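Local coordinates for G-protein alpha subunit Galpha7 (Naegleria fowleri, PDB 6NE6) that probably binds and hydrolyses GTP as the alpha subunit of a heterotrimeric G protein, switching signals on and off, at residues A[198-203]-A[241-246]; A[245-250]-A[298-303]; A[81-86]-A[104-109]; A[58-63]-A[113-118]. All coordinates share one frame; numbering follows the deposited sequence.

Interaction 1: residues A[198-203]-A[241-246]; sequences DSILFV and TLVYLL
Leu-246 packs against Leu-201, the residue diagonally across from it on the neighbouring strand: its CD2 lies 3.9 Å from Leu-201 CD1, and its other methyl, CD1, comes close to Leu-201 CD2, so the two forked ends cross at a slant. The amide of Leu-246 is held by Phe-202 O at 2.8 Å in a nearly straight bond (177° at the hydrogen). Phe-202 in turn gives its N-H to Tyr-244 O, and Ile-200 repeats the pattern between Leu-242 O and Tyr-244 N. Ile-200 and Phe-202 thus turn both backbone polar groups to 241-246, whereas the backbones of Ser-199 and Leu-201 bond to strand 10-16. The pairing is parallel, as expected for strands 199-205 and 242-248 of a Rossmann-like P-loop NTPase core, joined here through helix 221-235 in a beta-alpha-beta crossover. On the face bearing Ile-200, its CG1 meets Thr-241 CG2 at 3.6 Å, the two side chains crossing at about a right angle; Thr-241 OG1 bonds instead to Val-197 O. Phe-202 has CG anti to the backbone N (chi1 -163°), which swings the ring away from the partner strand. Its CD1 still touches Leu-245 CD1 at 4.0 Å, and the ring goes on to meet Phe-229 edge-to-face and Tyr-232. On the opposite face, Ser-199 OG, in the conformer described here, donates from above the carbonyl plane to Leu-242 O, which also accepts Ile-200 N. The same hydroxyl lies in plane at the Tyr-244 ring edge, 3.2 Å from Tyr-244 CE2, while Tyr-244 OH is bonded to Asp-321.

Interaction 2: residues A[245-250]-A[298-303]; sequences LLLNKH and RDVFFV
Leu-247 and Phe-302 lie side by side and point the same way, with Leu-247 CD1 3.7 Å from Phe-302 CE1. The same methyl leans back at a slant to Val-300 CG1, 4.0 Å away, and so touches both Val-300 and Phe-302 of the edge strand. Val-300 is flanked further along by Leu-245, the pair again running alongside each other, Val-300 CG2 to Leu-245 CB at 3.9 Å. This apolar row faces helix 277-291, where Tyr-288 meets both leucines and Lys-281 makes a cation-pi contact with the Phe-302 ring. Leu-246 and Phe-301 project from the other face toward helix 308-326. The parallel strands are joined by backbone bonds from Leu-245 N to Asp-299 O, Phe-301 N to Leu-245 O, Leu-247 N to Phe-301 O and Val-303 N to Leu-247 O; a last one, from His-250 N to Val-303 O at 3.0 Å, ties in the first turn of helix 250-258. His-250 then crosses Phe-302 obliquely, His-250 CD2 to Phe-302 CB at 3.9 Å. Val-303 has CG1 between its backbone N and carbonyl carbon (chi1 69°), which brings that methyl 3.5 Å from Asn-248 OD1. The amide of Asn-248 is gripped at both ends, ND2 by Ser-20 O and OD1 by Ala-305 N. Asn-248 and Lys-249 open an Asn-Lys-x-Asp sequence, and Thr-304 and Ala-305 follow Val-303; they probably correspond to the NKxD and TCAT-like loops that recognise guanine in other G proteins.

Interaction 3: residues A[81-86]-A[104-109]; sequences EKIEGL and QDIAEL. With EDO (1,2-ethanediol), chain J.
Within what is probably the all-helical domain that G-protein alpha subunits insert into their Ras-like core, helices 74-89 and 100-109 meet through Ile-83 and Lys-82 on one side and Leu-109, Ile-106 and Asp-105 on the other. The short segments run at 124° to each other with axes 10.9 Å apart, a spacing bridged by long side chains and not by close backbones. Ile-83 forms the apolar centre. In the conformer described here its CD1 reaches tip to tip toward Leu-109 CD1, 3.5 Å away, and also meets Ile-106 CG1 at 3.9 Å, that second side chain crossing it at a slant. Ile-83 also touches Leu-54 and, through CG2, Ile-61 of helix 39-66, which places the contact against the long central helix of the domain. A polar bridge spans the margin. Lys-82 starts with CG anti to the backbone N (chi1 164°) and stays extended to its end, so the ammonium group arrives across the Asp-105 side chain at about a right angle. Asp-105 shares its charge between two cations, because OD1 is paired with Arg-79 NE, one helical turn before Ile-83; this probably helps to keep the carboxylate ionised. On another side of helix 74-89 an ethanediol, probably from the crystallisation liquor, donates from O1 to Glu-84 OE1 at 2.5 Å and also bonds to Lys-65. In the salt bridge itself, Lys-82 NZ meets Asp-105 OD2 nearly head-on along the C-O bond, at 2.6 Å.

Interaction 4: residues A[58-63]-A[113-118]; sequences MVLIQA and PAILQA
The helical segments 58-63 and 113-118 cross almost perpendicularly, at 97°, and their axes approach to 8.6 Å. Two pairs of residues bring the backbones together, Leu-60 with Ile-115 and Ala-63 with Ala-118, each with CA atoms 5.9 Å apart. The small side chains of the second pair allow direct contact: Ala-63 CB and Ala-118 CB touch at 3.7 Å, with no longer chain between them. Nearer the start of both segments, Ile-115 does most of the reaching. Its CG1 stands anti to the carbonyl carbon and chi2 is -68°, a bend that carries CD1 onto the surface of the other helix, 3.8 Å from the backbone N of Ile-61. The methyl rests against the backbone where Leu-60 joins Ile-61, 3.9 Å from Leu-60 CB and 4.0 Å from Ile-61 CG1. Leu-60 meets Ile-115 at about a right angle, and its two methyls divide the work: CD1 lies against Ile-115 CG2, while CD2 turns to Ala-118 CB at 4.0 Å. The interface is thus purely apolar and buried, within what is probably the all-helical domain of the alpha subunit. Around it, Ile-115 also rests on Met-57 and Thr-64 of helix 39-66, and Phe-125 and Ile-127 from a nearby loop pack on Ala-63 and Leu-60. Ile-61 additionally touches Glu-84 of helix 74-89, so helix 39-66 contacts both that helix and helix 113-120, on different flanks.

From the N terminus, the chain first passes 58-63 on helix 39-66; interaction 4 closes that loop when helix 113-120 returns to it. Interaction 3 is nested inside, joining the intervening helices 74-89 and 100-109, and the two contacts touch, for instance through Met-58 and Glu-84. Together they knit one helical bundle. Interactions 1 and 2 come later, in series with these, and lie on the other side of the chain's centre, 32 to 42 Å from them between centres. Interaction 1 pairs strands 199-205 and 242-248; interaction 2 starts on the same strand, shares Leu-245 and Leu-246, and adds edge strand 297-302, extending the sheet.

Interaction 1: residues A[198-203]-A[241-246]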
loop_
_atom_site.group_PDB
_atom_site.type_symbol
_atom_site.label_atom_id
_atom_site.label_comp_id
_atom_site.label_asym_id
_atom_site.label_seq_id
_atom_site.Cartn_x
_atom_site.Cartn_y
_atom_site.Cartn_z
ATOM N N ASP A 198 -20.627 -7.248 5.894
ATOM C CA ASP A 198 -20.699 -8.702 6.030
ATOM C C ASP A 198 -19.347 -9.340 6.330
ATOM O O ASP A 198 -19.287 -10.373 7.013
ATOM C CB ASP A 198 -21.286 -9.303 4.753
ATOM C CG ASP A 198 -22.696 -8.799 4.482
ATOM O OD1 ASP A 198 -23.653 -9.582 4.690
ATOM O OD2 ASP A 198 -22.841 -7.609 4.096
ATOM N N SER A 199 -18.259 -8.747 5.849
ATOM C CA SER A 199 -16.928 -9.302 6.044
ATOM C C SER A 199 -15.930 -8.156 6.113
ATOM O O SER A 199 -16.137 -7.106 5.501
ATOM C CB SER A 199 -16.563 -10.264 4.904
ATOM O OG SER A 199 -15.258 -10.800 5.054
ATOM N N ILE A 200 -14.848 -8.376 6.848
ATOM C CA ILE A 200 -13.747 -7.429 6.969
ATOM C C ILE A 200 -12.498 -8.109 6.438
ATOM O O ILE A 200 -12.205 -9.244 6.826
ATOM C CB ILE A 200 -13.537 -7.006 8.432
ATOM C CG1 ILE A 200 -14.706 -6.146 8.913
ATOM C CG2 ILE A 200 -12.161 -6.302 8.611
ATOM C CD1 ILE A 200 -14.749 -6.014 10.439
ATOM N N LEU A 201 -11.763 -7.413 5.573
ATOM C CA LEU A 201 -10.425 -7.829 5.147
ATOM C C LEU A 201 -9.451 -6.934 5.890
ATOM O O LEU A 201 -9.305 -5.753 5.555
ATOM C CB LEU A 201 -10.232 -7.697 3.641
ATOM C CG LEU A 201 -11.235 -8.402 2.729
ATOM C CD1 LEU A 201 -10.713 -8.398 1.305
ATOM C CD2 LEU A 201 -11.497 -9.830 3.222
ATOM N N PHE A 202 -8.799 -7.494 6.912
ATOM C CA PHE A 202 -7.804 -6.766 7.686
ATOM C C PHE A 202 -6.475 -6.923 6.959
ATOM O O PHE A 202 -5.939 -8.031 6.875
ATOM C CB PHE A 202 -7.718 -7.301 9.112
ATOM C CG PHE A 202 -7.042 -6.354 10.049
ATOM C CD1 PHE A 202 -5.663 -6.211 10.042
ATOM C CD2 PHE A 202 -7.794 -5.575 10.910
ATOM C CE1 PHE A 202 -5.045 -5.302 10.899
ATOM C CE2 PHE A 202 -7.191 -4.684 11.766
ATOM C CZ PHE A 202 -5.810 -4.541 11.754
ATOM N N VAL A 203 -5.947 -5.833 6.416
ATOM C CA VAL A 203 -4.784 -5.911 5.530
ATOM C C VAL A 203 -3.547 -5.450 6.285
ATOM O O VAL A 203 -3.522 -4.331 6.822
ATOM C CB VAL A 203 -4.982 -5.055 4.272
ATOM C CG1 VAL A 203 -3.793 -5.238 3.320
ATOM C CG2 VAL A 203 -6.305 -5.397 3.586
ATOM N N THR A 241 -20.237 -10.266 11.417
ATOM C CA THR A 241 -19.236 -9.988 10.390
ATOM C C THR A 241 -18.103 -11.015 10.439
ATOM O O THR A 241 -17.600 -11.340 11.515
ATOM C CB THR A 241 -18.683 -8.573 10.597
ATOM O OG1 THR A 241 -19.765 -7.633 10.545
ATOM C CG2 THR A 241 -17.645 -8.204 9.534
ATOM N N LEU A 242 -17.697 -11.523 9.274
ATOM C CA LEU A 242 -16.554 -12.426 9.172
ATOM C C LEU A 242 -15.279 -11.616 9.001
ATOM O O LEU A 242 -15.264 -10.631 8.267
ATOM C CB LEU A 242 -16.700 -13.367 7.972
ATOM C CG LEU A 242 -17.941 -14.240 7.940
ATOM C CD1 LEU A 242 -17.970 -14.990 6.619
ATOM C CD2 LEU A 242 -17.911 -15.191 9.118
ATOM N N VAL A 243 -14.196 -12.039 9.649
ATOM C CA VAL A 243 -12.939 -11.294 9.599
ATOM C C VAL A 243 -11.850 -12.168 8.988
ATOM O O VAL A 243 -11.584 -13.270 9.480
ATOM C CB VAL A 243 -12.520 -10.799 10.998
ATOM C CG1 VAL A 243 -11.299 -9.925 10.899
ATOM C CG2 VAL A 243 -13.677 -10.028 11.650
ATOM N N TYR A 244 -11.210 -11.659 7.930
ATOM C CA TYR A 244 -10.081 -12.298 7.276
ATOM C C TYR A 244 -8.830 -11.452 7.468
ATOM O O TYR A 244 -8.899 -10.220 7.459
ATOM C CB TYR A 244 -10.344 -12.460 5.778
ATOM C CG TYR A 244 -11.519 -13.343 5.466
ATOM C CD1 TYR A 244 -11.341 -14.707 5.244
ATOM C CD2 TYR A 244 -12.804 -12.827 5.384
ATOM C CE1 TYR A 244 -12.409 -15.527 4.959
ATOM C CE2 TYR A 244 -13.883 -13.651 5.105
ATOM C CZ TYR A 244 -13.681 -14.996 4.899
ATOM O OH TYR A 244 -14.762 -15.807 4.611
ATOM N N LEU A 245 -7.685 -12.109 7.644
ATOM C CA LEU A 245 -6.398 -11.424 7.687
ATOM C C LEU A 245 -5.707 -11.620 6.344
ATOM O O LEU A 245 -5.520 -12.761 5.906
ATOM C CB LEU A 245 -5.519 -11.963 8.822
ATOM C CG LEU A 245 -4.118 -11.327 8.891
ATOM C CD1 LEU A 245 -4.194 -9.814 9.178
ATOM C CD2 LEU A 245 -3.256 -12.047 9.927
ATOM N N LEU A 246 -5.345 -10.515 5.688
ATOM C CA LEU A 246 -4.627 -10.551 4.416
ATOM C C LEU A 246 -3.215 -10.026 4.651
ATOM O O LEU A 246 -3.038 -8.853 4.994
ATOM C CB LEU A 246 -5.345 -9.709 3.369
ATOM C CG LEU A 246 -6.422 -10.397 2.541
ATOM C CD1 LEU A 246 -7.568 -10.897 3.427
ATOM C CD2 LEU A 246 -6.919 -9.406 1.494
#

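Interaction 2: residues A[245-250]-A[298-303]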
loop_
_atom_site.group_PDB
_atom_site.type_symbol
_atom_site.label_atom_id
_atom_site.label_comp_id
_atom_site.label_asym_id
_atom_site.label_seq_id
_atom_site.Cartn_x
_atom_site.Cartn_y
_atom_site.Cartn_z
ATOM N N LEU A 245 -7.685 -12.109 7.644
ATOM C CA LEU A 245 -6.398 -11.424 7.687
ATOM C C LEU A 245 -5.707 -11.620 6.344
ATOM O O LEU A 245 -5.520 -12.761 5.906
ATOM C CB LEU A 245 -5.519 -11.963 8.822
ATOM C CG LEU A 245 -4.118 -11.327 8.891
ATOM C CD1 LEU A 245 -4.194 -9.814 9.178
ATOM C CD2 LEU A 245 -3.256 -12.047 9.927
ATOM N N LEU A 246 -5.345 -10.515 5.688
ATOM C CA LEU A 246 -4.627 -10.551 4.416
ATOM C C LEU A 246 -3.215 -10.026 4.651
ATOM O O LEU A 246 -3.038 -8.853 4.994
ATOM C CB LEU A 246 -5.345 -9.709 3.369
ATOM C CG LEU A 246 -6.422 -10.397 2.541
ATOM C CD1 LEU A 246 -7.568 -10.897 3.427
ATOM C CD2 LEU A 246 -6.919 -9.406 1.494
ATOM N N LEU A 247 -2.221 -10.889 4.474
ATOM C CA LEU A 247 -0.823 -10.484 4.620
ATOM C C LEU A 247 -0.349 -10.132 3.217
ATOM O O LEU A 247 -0.098 -11.016 2.394
ATOM C CB LEU A 247 0.001 -11.589 5.284
ATOM C CG LEU A 247 -0.448 -11.874 6.729
ATOM C CD1 LEU A 247 0.233 -13.117 7.332
ATOM C CD2 LEU A 247 -0.214 -10.668 7.619
ATOM N N ASN A 248 -0.267 -8.830 2.944
ATOM C CA ASN A 248 -0.110 -8.266 1.619
ATOM C C ASN A 248 1.364 -7.976 1.336
ATOM O O ASN A 248 2.235 -8.107 2.205
ATOM C CB ASN A 248 -0.972 -6.996 1.514
ATOM C CG ASN A 248 -1.026 -6.420 0.115
ATOM O OD1 ASN A 248 -0.974 -7.141 -0.883
ATOM N ND2 ASN A 248 -1.131 -5.100 0.039
ATOM N N LYS A 249 1.639 -7.605 0.088
ATOM C CA LYS A 249 2.997 -7.326 -0.389
ATOM C C LYS A 249 3.893 -8.557 -0.279
ATOM O O LYS A 249 5.098 -8.441 -0.041
ATOM C CB LYS A 249 3.611 -6.120 0.334
ATOM C CG LYS A 249 2.698 -4.891 0.354
ATOM C CD LYS A 249 3.401 -3.677 0.942
ATOM C CE LYS A 249 2.469 -2.472 0.987
ATOM N NZ LYS A 249 3.208 -1.247 1.454
ATOM N N HIS A 250 3.299 -9.736 -0.487
ATOM C CA HIS A 250 4.024 -10.998 -0.342
ATOM C C HIS A 250 5.257 -11.046 -1.244
ATOM O O HIS A 250 6.346 -11.422 -0.803
ATOM C CB HIS A 250 3.081 -12.169 -0.651
ATOM C CG HIS A 250 3.770 -13.492 -0.755
ATOM N ND1 HIS A 250 4.384 -13.921 -1.908
ATOM C CD2 HIS A 250 3.907 -14.500 0.143
ATOM C CE1 HIS A 250 4.906 -15.119 -1.710
ATOM N NE2 HIS A 250 4.618 -15.500 -0.478
ATOM N N ARG A 298 -11.576 -15.782 10.474
ATOM C CA ARG A 298 -12.107 -16.831 9.623
ATOM C C ARG A 298 -10.980 -17.564 8.902
ATOM O O ARG A 298 -10.966 -18.806 8.846
ATOM C CB ARG A 298 -13.089 -16.225 8.628
ATOM C CG ARG A 298 -13.638 -17.198 7.657
ATOM C CD ARG A 298 -14.536 -18.205 8.338
ATOM N NE ARG A 298 -15.115 -19.065 7.323
ATOM C CZ ARG A 298 -16.029 -19.997 7.552
ATOM N NH1 ARG A 298 -16.491 -20.198 8.782
ATOM N NH2 ARG A 298 -16.475 -20.727 6.544
ATOM N N ASP A 299 -10.032 -16.814 8.343
ATOM C CA ASP A 299 -8.893 -17.417 7.658
ATOM C C ASP A 299 -7.797 -16.363 7.508
ATOM O O ASP A 299 -8.005 -15.178 7.776
ATOM C CB ASP A 299 -9.332 -17.993 6.305
ATOM C CG ASP A 299 -8.565 -19.246 5.915
ATOM O OD1 ASP A 299 -7.470 -19.498 6.468
ATOM O OD2 ASP A 299 -9.067 -19.973 5.039
ATOM N N VAL A 300 -6.620 -16.809 7.060
ATOM C CA VAL A 300 -5.475 -15.938 6.803
ATOM C C VAL A 300 -4.966 -16.243 5.401
ATOM O O VAL A 300 -4.810 -17.414 5.043
ATOM C CB VAL A 300 -4.344 -16.135 7.834
ATOM C CG1 VAL A 300 -3.144 -15.286 7.464
ATOM C CG2 VAL A 300 -4.816 -15.800 9.250
ATOM N N PHE A 301 -4.731 -15.197 4.600
ATOM C CA PHE A 301 -4.287 -15.358 3.218
ATOM C C PHE A 301 -3.060 -14.498 2.967
ATOM O O PHE A 301 -2.992 -13.350 3.422
ATOM C CB PHE A 301 -5.375 -14.955 2.188
ATOM C CG PHE A 301 -6.592 -15.837 2.189
ATOM C CD1 PHE A 301 -6.669 -16.940 1.349
ATOM C CD2 PHE A 301 -7.674 -15.548 3.003
ATOM C CE1 PHE A 301 -7.803 -17.754 1.341
ATOM C CE2 PHE A 301 -8.812 -16.357 2.989
ATOM C CZ PHE A 301 -8.870 -17.453 2.171
ATOM N N PHE A 302 -2.095 -15.046 2.228
ATOM C CA PHE A 302 -1.008 -14.243 1.692
ATOM C C PHE A 302 -1.440 -13.709 0.340
ATOM O O PHE A 302 -2.091 -14.419 -0.430
ATOM C CB PHE A 302 0.268 -15.076 1.527
ATOM C CG PHE A 302 0.806 -15.628 2.815
ATOM C CD1 PHE A 302 1.489 -14.806 3.700
ATOM C CD2 PHE A 302 0.629 -16.960 3.139
ATOM C CE1 PHE A 302 2.001 -15.305 4.875
ATOM C CE2 PHE A 302 1.133 -17.468 4.327
ATOM C CZ PHE A 302 1.817 -16.632 5.194
ATOM N N VAL A 303 -1.050 -12.472 0.023
ATOM C CA VAL A 303 -1.443 -11.892 -1.258
ATOM C C VAL A 303 -0.403 -10.873 -1.711
ATOM O O VAL A 303 0.351 -10.317 -0.911
ATOM C CB VAL A 303 -2.853 -11.255 -1.172
ATOM C CG1 VAL A 303 -2.837 -10.019 -0.313
ATOM C CG2 VAL A 303 -3.395 -10.948 -2.570
#

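Interaction 3: residues A[81-86]-A[104-109]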
loop_
_atom_site.group_PDB
_atom_site.type_symbol
_atom_site.label_atom_id
_atom_site.label_comp_id
_atom_site.label_asym_id
_atom_site.label_seq_id
_atom_site.Cartn_x
_atom_site.Cartn_y
_atom_site.Cartn_z
ATOM N N GLU A 81 20.456 20.144 -4.118
ATOM C CA GLU A 81 19.987 21.319 -3.385
ATOM C C GLU A 81 18.749 21.923 -4.042
ATOM O O GLU A 81 17.817 22.349 -3.351
ATOM C CB GLU A 81 21.103 22.361 -3.280
ATOM C CG GLU A 81 22.235 21.966 -2.360
ATOM C CD GLU A 81 23.026 23.166 -1.873
ATOM O OE1 GLU A 81 22.705 23.690 -0.784
ATOM O OE2 GLU A 81 23.957 23.595 -2.587
ATOM N N LYS A 82 18.719 21.968 -5.376
ATOM C CA LYS A 82 17.536 22.474 -6.071
ATOM C C LYS A 82 16.305 21.637 -5.737
ATOM O O LYS A 82 15.234 22.180 -5.437
ATOM C CB LYS A 82 17.774 22.495 -7.585
ATOM C CG LYS A 82 16.481 22.627 -8.397
ATOM C CD LYS A 82 16.686 22.392 -9.896
ATOM C CE LYS A 82 15.348 22.434 -10.645
ATOM N NZ LYS A 82 15.479 22.346 -12.130
ATOM N N ILE A 83 16.448 20.306 -5.774
ATOM C CA ILE A 83 15.306 19.442 -5.511
ATOM C C ILE A 83 14.841 19.590 -4.068
ATOM O O ILE A 83 13.632 19.643 -3.801
ATOM C CB ILE A 83 15.653 17.984 -5.874
ATOM C CG1 ILE A 83 15.610 17.820 -7.403
ATOM C CG2 ILE A 83 14.717 17.017 -5.159
ATOM C CD1 ILE A 83 16.547 16.754 -7.982
ATOM N N GLU A 84 15.782 19.667 -3.120
ATOM C CA GLU A 84 15.437 19.921 -1.723
ATOM C C GLU A 84 14.577 21.167 -1.579
ATOM O O GLU A 84 13.557 21.159 -0.878
ATOM C CB GLU A 84 16.704 20.090 -0.889
ATOM C CG GLU A 84 17.461 18.827 -0.586
ATOM C CD GLU A 84 18.512 19.063 0.478
ATOM O OE1 GLU A 84 19.356 19.961 0.286
ATOM O OE2 GLU A 84 18.471 18.381 1.519
ATOM N N GLY A 85 15.003 22.265 -2.208
ATOM C CA GLY A 85 14.244 23.501 -2.122
ATOM C C GLY A 85 12.849 23.368 -2.701
ATOM O O GLY A 85 11.880 23.892 -2.143
ATOM N N LEU A 86 12.726 22.672 -3.829
ATOM C CA LEU A 86 11.416 22.530 -4.457
ATOM C C LEU A 86 10.501 21.637 -3.633
ATOM O O LEU A 86 9.302 21.922 -3.502
ATOM C CB LEU A 86 11.558 21.981 -5.876
ATOM C CG LEU A 86 12.151 22.940 -6.901
ATOM C CD1 LEU A 86 12.329 22.232 -8.231
ATOM C CD2 LEU A 86 11.261 24.171 -7.061
ATOM N N GLN A 104 14.285 15.949 -15.802
ATOM C CA GLN A 104 15.644 15.603 -16.209
ATOM C C GLN A 104 16.592 15.628 -15.015
ATOM O O GLN A 104 17.470 14.765 -14.898
ATOM C CB GLN A 104 16.118 16.550 -17.311
ATOM C CG GLN A 104 15.325 16.440 -18.630
ATOM C CD GLN A 104 15.749 17.474 -19.662
ATOM O OE1 GLN A 104 16.820 17.362 -20.259
ATOM N NE2 GLN A 104 14.906 18.492 -19.878
ATOM N N ASP A 105 16.407 16.591 -14.099
ATOM C CA ASP A 105 17.258 16.654 -12.912
ATOM C C ASP A 105 17.063 15.432 -12.018
ATOM O O ASP A 105 18.032 14.870 -11.503
ATOM C CB ASP A 105 16.984 17.934 -12.117
ATOM C CG ASP A 105 17.564 19.185 -12.770
ATOM O OD1 ASP A 105 18.527 19.088 -13.566
ATOM O OD2 ASP A 105 17.048 20.283 -12.466
ATOM N N ILE A 106 15.817 15.010 -11.813
ATOM C CA ILE A 106 15.586 13.852 -10.957
ATOM C C ILE A 106 16.157 12.597 -11.602
ATOM O O ILE A 106 16.772 11.766 -10.926
ATOM C CB ILE A 106 14.089 13.712 -10.639
ATOM C CG1 ILE A 106 13.630 14.894 -9.772
ATOM C CG2 ILE A 106 13.810 12.367 -9.947
ATOM C CD1 ILE A 106 12.108 15.015 -9.619
ATOM N N ALA A 107 15.969 12.439 -12.921
ATOM C CA ALA A 107 16.537 11.283 -13.616
ATOM C C ALA A 107 18.058 11.270 -13.532
ATOM O O ALA A 107 18.673 10.203 -13.395
ATOM C CB ALA A 107 16.088 11.269 -15.075
ATOM N N GLU A 108 18.688 12.444 -13.624
ATOM C CA GLU A 108 20.137 12.480 -13.486
ATOM C C GLU A 108 20.555 12.107 -12.065
ATOM O O GLU A 108 21.507 11.336 -11.872
ATOM C CB GLU A 108 20.665 13.860 -13.897
ATOM C CG GLU A 108 22.162 13.934 -14.120
ATOM C CD GLU A 108 22.674 13.034 -15.249
ATOM O OE1 GLU A 108 21.983 12.859 -16.291
ATOM O OE2 GLU A 108 23.782 12.492 -15.092
ATOM N N LEU A 109 19.851 12.625 -11.052
ATOM C CA LEU A 109 20.189 12.264 -9.674
ATOM C C LEU A 109 19.941 10.789 -9.382
ATOM O O LEU A 109 20.590 10.214 -8.501
ATOM C CB LEU A 109 19.396 13.116 -8.683
ATOM C CG LEU A 109 20.061 14.336 -8.061
ATOM C CD1 LEU A 109 19.245 14.771 -6.845
ATOM C CD2 LEU A 109 21.506 14.068 -7.661
HETATM C C1 EDO J . 21.940 18.566 -1.006
HETATM O O1 EDO J . 21.822 19.730 -0.177
HETATM C C2 EDO J . 23.408 18.316 -1.321
HETATM O O2 EDO J . 24.203 18.561 -0.155
#

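Interaction 4: residues A[58-63]-A[113-118]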
loop_
_atom_site.group_PDB
_atom_site.type_symbol
_atom_site.label_atom_id
_atom_site.label_comp_id
_atom_site.label_asym_id
_atom_site.label_seq_id
_atom_site.Cartn_x
_atom_site.Cartn_y
_atom_site.Cartn_z
ATOM N N MET A 58 13.692 13.596 -2.553
ATOM C CA MET A 58 14.083 14.391 -1.394
ATOM C C MET A 58 14.516 13.501 -0.240
ATOM O O MET A 58 15.524 13.778 0.428
ATOM C CB MET A 58 12.923 15.281 -0.956
ATOM C CG MET A 58 13.152 15.972 0.359
ATOM S SD MET A 58 14.530 17.109 0.221
ATOM C CE MET A 58 14.138 18.241 1.554
ATOM N N VAL A 59 13.753 12.438 0.016
ATOM C CA VAL A 59 14.085 11.512 1.095
ATOM C C VAL A 59 15.436 10.870 0.835
ATOM O O VAL A 59 16.261 10.739 1.747
ATOM C CB VAL A 59 12.981 10.453 1.255
ATOM C CG1 VAL A 59 13.422 9.375 2.264
ATOM C CG2 VAL A 59 11.692 11.118 1.735
ATOM N N LEU A 60 15.690 10.475 -0.416
ATOM C CA LEU A 60 16.990 9.900 -0.757
ATOM C C LEU A 60 18.118 10.905 -0.546
ATOM O O LEU A 60 19.184 10.546 -0.038
ATOM C CB LEU A 60 16.972 9.384 -2.199
ATOM C CG LEU A 60 16.143 8.099 -2.349
ATOM C CD1 LEU A 60 15.823 7.780 -3.787
ATOM C CD2 LEU A 60 16.890 6.926 -1.702
ATOM N N ILE A 61 17.903 12.169 -0.925
ATOM C CA ILE A 61 18.932 13.182 -0.702
ATOM C C ILE A 61 19.220 13.316 0.785
ATOM O O ILE A 61 20.381 13.325 1.212
ATOM C CB ILE A 61 18.508 14.530 -1.312
ATOM C CG1 ILE A 61 18.478 14.441 -2.831
ATOM C CG2 ILE A 61 19.478 15.656 -0.865
ATOM C CD1 ILE A 61 17.675 15.579 -3.497
ATOM N N GLN A 62 18.173 13.426 1.602
ATOM C CA GLN A 62 18.374 13.520 3.049
ATOM C C GLN A 62 19.094 12.286 3.577
ATOM O O GLN A 62 19.935 12.382 4.481
ATOM C CB GLN A 62 17.036 13.693 3.773
ATOM C CG GLN A 62 16.247 14.917 3.360
ATOM C CD GLN A 62 17.120 16.135 3.204
ATOM O OE1 GLN A 62 17.843 16.528 4.123
ATOM N NE2 GLN A 62 17.068 16.738 2.027
ATOM N N ALA A 63 18.770 11.120 3.016
ATOM C CA ALA A 63 19.401 9.874 3.445
ATOM C C ALA A 63 20.904 9.895 3.184
ATOM O O ALA A 63 21.682 9.382 3.997
ATOM C CB ALA A 63 18.746 8.691 2.732
ATOM N N PRO A 113 25.759 7.798 -7.411
ATOM C CA PRO A 113 26.066 6.648 -6.541
ATOM C C PRO A 113 25.648 6.840 -5.092
ATOM O O PRO A 113 25.174 5.881 -4.466
ATOM C CB PRO A 113 27.589 6.490 -6.688
ATOM C CG PRO A 113 28.073 7.725 -7.395
ATOM C CD PRO A 113 26.915 8.215 -8.215
ATOM N N ALA A 114 25.783 8.048 -4.536
ATOM C CA ALA A 114 25.340 8.256 -3.156
ATOM C C ALA A 114 23.848 7.997 -3.013
ATOM O O ALA A 114 23.406 7.379 -2.037
ATOM C CB ALA A 114 25.672 9.672 -2.686
ATOM N N ILE A 115 23.057 8.472 -3.980
ATOM C CA ILE A 115 21.614 8.239 -3.980
ATOM C C ILE A 115 21.316 6.744 -4.031
ATOM O O ILE A 115 20.454 6.238 -3.303
ATOM C CB ILE A 115 20.969 8.984 -5.166
ATOM C CG1 ILE A 115 21.072 10.489 -4.948
ATOM C CG2 ILE A 115 19.513 8.542 -5.378
ATOM C CD1 ILE A 115 20.197 11.011 -3.771
ATOM N N LEU A 116 22.013 6.018 -4.905
ATOM C CA LEU A 116 21.745 4.590 -5.048
ATOM C C LEU A 116 22.190 3.806 -3.815
ATOM O O LEU A 116 21.586 2.778 -3.483
ATOM C CB LEU A 116 22.410 4.054 -6.328
ATOM C CG LEU A 116 21.739 4.539 -7.628
ATOM C CD1 LEU A 116 22.462 4.070 -8.898
ATOM C CD2 LEU A 116 20.256 4.139 -7.671
ATOM N N GLN A 117 23.228 4.272 -3.122
ATOM C CA GLN A 117 23.611 3.643 -1.857
ATOM C C GLN A 117 22.520 3.837 -0.813
ATOM O O GLN A 117 22.212 2.924 -0.032
ATOM C CB GLN A 117 24.938 4.229 -1.363
ATOM C CG GLN A 117 26.196 3.748 -2.125
ATOM C CD GLN A 117 26.588 2.311 -1.788
ATOM O OE1 GLN A 117 26.210 1.775 -0.736
ATOM N NE2 GLN A 117 27.339 1.680 -2.681
ATOM N N ALA A 118 21.936 5.031 -0.774
ATOM C CA ALA A 118 20.813 5.266 0.127
ATOM C C ALA A 118 19.635 4.386 -0.252
ATOM O O ALA A 118 18.960 3.818 0.619
ATOM C CB ALA A 118 20.420 6.746 0.099
#